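Local coordinates for protein bottromycin amidohydrolase (PDB 6I5S) that probably hydrolyses an amide bond, with thiazoline specificity, at a two-zinc centre and so acts as the gatekeeper of bottromycin biosynthesis, at residues H361-I364 / A365-R369; L372-G375 / A376-A380. All blocks are in the same frame, centred on the assembly; numbering follows the deposited sequence.

Contact 1: H361-I364 / A365-R369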
loop_
_atom_site.group_PDB
_atom_site.type_symbol
_atom_site.label_atom_id
_atom_site.label_comp_id
_atom_site.label_asym_id
_atom_site.label_seq_id
_atom_site.Cartn_x
_atom_site.Cartn_y
_atom_site.Cartn_z
ATOM N N HIS A 361 4.848 -2.831 6.768
ATOM C CA HIS A 361 5.138 -3.900 7.718
ATOM C C HIS A 361 4.335 -3.757 8.997
ATOM O O HIS A 361 4.053 -4.771 9.635
ATOM C CB HIS A 361 6.668 -3.960 7.906
ATOM C CG HIS A 361 7.330 -4.347 6.629
ATOM N ND1 HIS A 361 7.311 -5.651 6.176
ATOM C CD2 HIS A 361 7.850 -3.595 5.634
ATOM C CE1 HIS A 361 7.861 -5.684 4.969
ATOM N NE2 HIS A 361 8.171 -4.448 4.609
ATOM N N LYS A 362 3.969 -2.544 9.392
ATOM C CA LYS A 362 3.018 -2.408 10.502
ATOM C C LYS A 362 1.669 -3.019 10.168
ATOM O O LYS A 362 1.006 -3.599 11.054
ATOM C CB LYS A 362 2.833 -0.958 10.895
ATOM C CG LYS A 362 4.035 -0.306 11.551
ATOM C CD LYS A 362 3.590 0.942 12.262
ATOM C CE LYS A 362 4.734 1.671 12.872
ATOM N NZ LYS A 362 4.271 2.763 13.791
ATOM N N GLU A 363 1.250 -2.929 8.902
ATOM C CA GLU A 363 -0.031 -3.507 8.530
ATOM C C GLU A 363 0.069 -5.023 8.476
ATOM O O GLU A 363 -0.854 -5.708 8.915
ATOM C CB GLU A 363 -0.496 -2.957 7.186
ATOM C CG GLU A 363 -1.888 -3.514 6.723
ATOM C CD GLU A 363 -3.013 -3.108 7.577
ATOM O OE1 GLU A 363 -2.756 -2.365 8.554
ATOM O OE2 GLU A 363 -4.204 -3.553 7.297
ATOM N N ILE A 364 1.205 -5.573 8.004
ATOM C CA ILE A 364 1.427 -7.017 8.159
ATOM C C ILE A 364 1.340 -7.410 9.630
ATOM O O ILE A 364 0.714 -8.419 9.982
ATOM C CB ILE A 364 2.774 -7.438 7.548
ATOM C CG1 ILE A 364 2.630 -7.375 5.997
ATOM C CG2 ILE A 364 3.192 -8.848 7.995
ATOM C CD1 ILE A 364 3.933 -7.541 5.289
ATOM N N ALA A 365 1.921 -6.599 10.507
ATOM C CA ALA A 365 1.861 -6.914 11.943
ATOM C C ALA A 365 0.420 -6.868 12.477
ATOM O O ALA A 365 0.020 -7.726 13.258
ATOM C CB ALA A 365 2.766 -5.946 12.711
ATOM N N GLU A 366 -0.373 -5.873 12.070
ATOM C CA GLU A 366 -1.784 -5.844 12.459
ATOM C C GLU A 366 -2.521 -7.103 12.020
ATOM O O GLU A 366 -3.305 -7.674 12.798
ATOM C CB GLU A 366 -2.517 -4.635 11.865
ATOM C CG GLU A 366 -2.112 -3.256 12.400
ATOM C CD GLU A 366 -2.721 -2.875 13.713
ATOM O OE1 GLU A 366 -3.724 -3.501 14.117
ATOM O OE2 GLU A 366 -2.206 -1.919 14.362
ATOM N N LEU A 367 -2.303 -7.535 10.775
ATOM C CA LEU A 367 -3.021 -8.689 10.253
ATOM C C LEU A 367 -2.570 -9.983 10.932
ATOM O O LEU A 367 -3.394 -10.848 11.242
ATOM C CB LEU A 367 -2.808 -8.767 8.735
ATOM C CG LEU A 367 -3.509 -7.654 7.946
ATOM C CD1 LEU A 367 -2.948 -7.578 6.549
ATOM C CD2 LEU A 367 -5.013 -7.969 7.901
ATOM N N THR A 368 -1.269 -10.126 11.208
ATOM C CA THR A 368 -0.833 -11.344 11.888
ATOM C C THR A 368 -1.217 -11.341 13.374
ATOM O O THR A 368 -1.524 -12.407 13.931
ATOM C CB THR A 368 0.693 -11.546 11.726
ATOM O OG1 THR A 368 1.421 -10.384 12.159
ATOM C CG2 THR A 368 1.008 -11.809 10.256
ATOM N N ARG A 369 -1.235 -10.162 14.024
ATOM C CA ARG A 369 -1.745 -10.086 15.397
ATOM C C ARG A 369 -3.184 -10.568 15.478
ATOM O O ARG A 369 -3.584 -11.155 16.476
ATOM C CB ARG A 369 -1.680 -8.661 15.964
ATOM C CG ARG A 369 -0.320 -8.228 16.423
ATOM C CD ARG A 369 -0.363 -7.011 17.353
ATOM N NE ARG A 369 -0.835 -5.748 16.783
ATOM C CZ ARG A 369 -0.129 -4.889 16.067
ATOM N NH1 ARG A 369 1.133 -5.087 15.772
ATOM N NH2 ARG A 369 -0.718 -3.792 15.685
HETATM O O HOH W 1 1.331 -2.665 13.720
#
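E366 lies one turn along the helix from K362 and E363 and meets both. Its CB rests against the carbonyl of E363, 3.6 Å from that residue's O. With CG placed beside the backbone N (chi1 -68°), the chain leans back toward the preceding turn, where CG sits 3.4 Å from K362 O. CG is also 4.0 Å from E363 OE1, and the two glutamate side chains cross roughly at right angles. The chain then bends at chi2 (-80°) and carries the carboxylate out to R369, whose NH2 forms a salt bridge with E366 OE2 at 2.7 Å. OE2 also makes a salt bridge with R277 NE, so two arginines share it. The R369 guanidinium receives OE2 at its edge, in plane, while A365 O lies under the rim of one face; F285 adds a cation-pi contact.

The stretch belongs to helix 358-369, which comes shortly after the zinc ligand D348, as expected near the end of the amidohydrolase catalytic domain. Its regular i to i+4 bonds run H361 to A365, K362 to E366, E363 to L367 and I364 to T368. K362 O does double duty: besides the N-H of E366 at 2.8 Å, it takes a hydrogen from a water that in turn accepts from R369 NH2, so NH2 holds E366 directly and the K362 carbonyl through the water. I364 O takes the N-H of T368 at 2.9 Å, and T368 OG1 sits 3.0 Å from the same oxygen. The bent chain of E363 (chi2 66°) brings OE1 and OE2 to the N-H groups of V274 and L273 at the start of helix 273-280, a helix end that would probably stabilise negative charge there.

Contact 2: L372-G375 / A376-A380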
loop_
_atom_site.group_PDB
_atom_site.type_symbol
_atom_site.label_atom_id
_atom_site.label_comp_id
_atom_site.label_asym_id
_atom_site.label_seq_id
_atom_site.Cartn_x
_atom_site.Cartn_y
_atom_site.Cartn_z
ATOM N N LEU A 372 -3.832 -13.940 11.238
ATOM C CA LEU A 372 -3.471 -14.377 9.897
ATOM C C LEU A 372 -2.085 -15.010 9.916
ATOM O O LEU A 372 -1.145 -14.478 10.516
ATOM C CB LEU A 372 -3.473 -13.198 8.928
ATOM C CG LEU A 372 -4.195 -13.457 7.602
ATOM C CD1 LEU A 372 -5.614 -13.693 7.840
ATOM C CD2 LEU A 372 -3.968 -12.288 6.628
ATOM N N GLY A 373 -1.941 -16.145 9.228
ATOM C CA GLY A 373 -0.652 -16.790 9.128
ATOM C C GLY A 373 0.299 -16.136 8.108
ATOM O O GLY A 373 -0.046 -15.197 7.370
ATOM N N PHE A 374 1.529 -16.691 8.059
ATOM C CA PHE A 374 2.572 -16.148 7.202
ATOM C C PHE A 374 2.164 -16.241 5.731
ATOM O O PHE A 374 2.287 -15.271 4.975
ATOM C CB PHE A 374 3.897 -16.889 7.424
ATOM C CG PHE A 374 4.944 -16.529 6.427
ATOM C CD1 PHE A 374 5.587 -15.308 6.490
ATOM C CD2 PHE A 374 5.302 -17.401 5.421
ATOM C CE1 PHE A 374 6.518 -14.969 5.577
ATOM C CE2 PHE A 374 6.268 -17.041 4.484
ATOM C CZ PHE A 374 6.867 -15.837 4.567
ATOM N N GLY A 375 1.700 -17.417 5.316
ATOM C CA GLY A 375 1.309 -17.616 3.926
ATOM C C GLY A 375 0.190 -16.692 3.504
ATOM O O GLY A 375 0.239 -16.108 2.423
ATOM N N ALA A 376 -0.840 -16.555 4.355
ATOM C CA ALA A 376 -1.971 -15.695 4.039
ATOM C C ALA A 376 -1.542 -14.241 3.905
ATOM O O ALA A 376 -1.978 -13.526 2.986
ATOM C CB ALA A 376 -3.053 -15.849 5.116
ATOM N N VAL A 377 -0.705 -13.771 4.826
ATOM C CA VAL A 377 -0.349 -12.362 4.752
ATOM C C VAL A 377 0.608 -12.123 3.583
ATOM O O VAL A 377 0.526 -11.087 2.888
ATOM C CB VAL A 377 0.205 -11.893 6.111
ATOM C CG1 VAL A 377 1.623 -12.386 6.325
ATOM C CG2 VAL A 377 0.108 -10.405 6.225
ATOM N N LEU A 378 1.451 -13.106 3.267
ATOM C CA LEU A 378 2.294 -12.967 2.083
ATOM C C LEU A 378 1.457 -12.918 0.802
ATOM O O LEU A 378 1.728 -12.115 -0.104
ATOM C CB LEU A 378 3.302 -14.105 1.996
ATOM C CG LEU A 378 4.317 -13.984 0.835
ATOM C CD1 LEU A 378 5.128 -12.685 0.899
ATOM C CD2 LEU A 378 5.231 -15.188 0.756
ATOM N N LYS A 379 0.435 -13.776 0.700
ATOM C CA LYS A 379 -0.473 -13.737 -0.442
ATOM C C LYS A 379 -1.164 -12.381 -0.563
ATOM O O LYS A 379 -1.286 -11.838 -1.655
ATOM C CB LYS A 379 -1.506 -14.865 -0.337
ATOM C CG LYS A 379 -2.410 -14.981 -1.518
ATOM C CD LYS A 379 -3.399 -16.161 -1.410
ATOM C CE LYS A 379 -4.105 -16.377 -2.766
ATOM N NZ LYS A 379 -5.093 -17.483 -2.738
ATOM N N ALA A 380 -1.649 -11.834 0.547
ATOM C CA ALA A 380 -2.242 -10.500 0.547
ATOM C C ALA A 380 -1.263 -9.406 0.108
ATOM O O ALA A 380 -1.663 -8.440 -0.550
ATOM C CB ALA A 380 -2.738 -10.169 1.945
#
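L372 and V377 form a hydrophobic staple over the start of helix 374-381: L372 stands just before the N-cap residue G373, and its CD2 reaches V377 CB at 4.2 Å. The leucine's CB is directed at the helix, and its side chain lies across the first turn. L372 CG comes down on the methyl of A376, 3.6 Å from A376 CB, with CD2 alongside that methyl on its way to V377. Between the two ends of the staple, G373 contributes its backbone alone, its O accepting the N-H of V377 with an N-H...O angle of 160° and setting the first helical bond. L378 and K379 repeat the pattern, bonding F374 O and G375 O.

A second pair projects from the helix in another direction. F374 and L378, four residues apart, run side by side and point the same way, because each has its CG anti to the backbone N (chi1 171° and -175°). Their ends meet where the phenyl CZ touches L378 CD2 at 4.2 Å, the methyl approaching the ring obliquely. Beyond the helix, F374 leans on D410 and L378 on I46, so this ridge packs against two loops.

V377 is buried and fits closely against the turn before it. Its first torsion lodges CG1 between the backbone N and the carbonyl carbon, which presses this methyl onto two carbonyl oxygens: V377 CG1 is 3.4 Å from G373 O and 3.3 Å from F374 O.

In the fold
Following the chain, contact 1 comes first, within helix 358-369, and contact 2 opens only after it has ended, at the start of helix 374-381. Each is built from interactions about one turn apart, so neither closes a long loop; the two lie in series, neither nested nor crossing, with centres about 10 Å apart. The short connection between the helices is bridged by a probable hydrogen bond from L372 N to L367 O at 3.1 Å. The helices then pack through V377, whose CG2 lies 3.9 Å from I364 CG2 and whose CG1 meets T368 CG2. Contact 1 ties this pair to helix 273-280, and contact 2 to loops at I46 and D410.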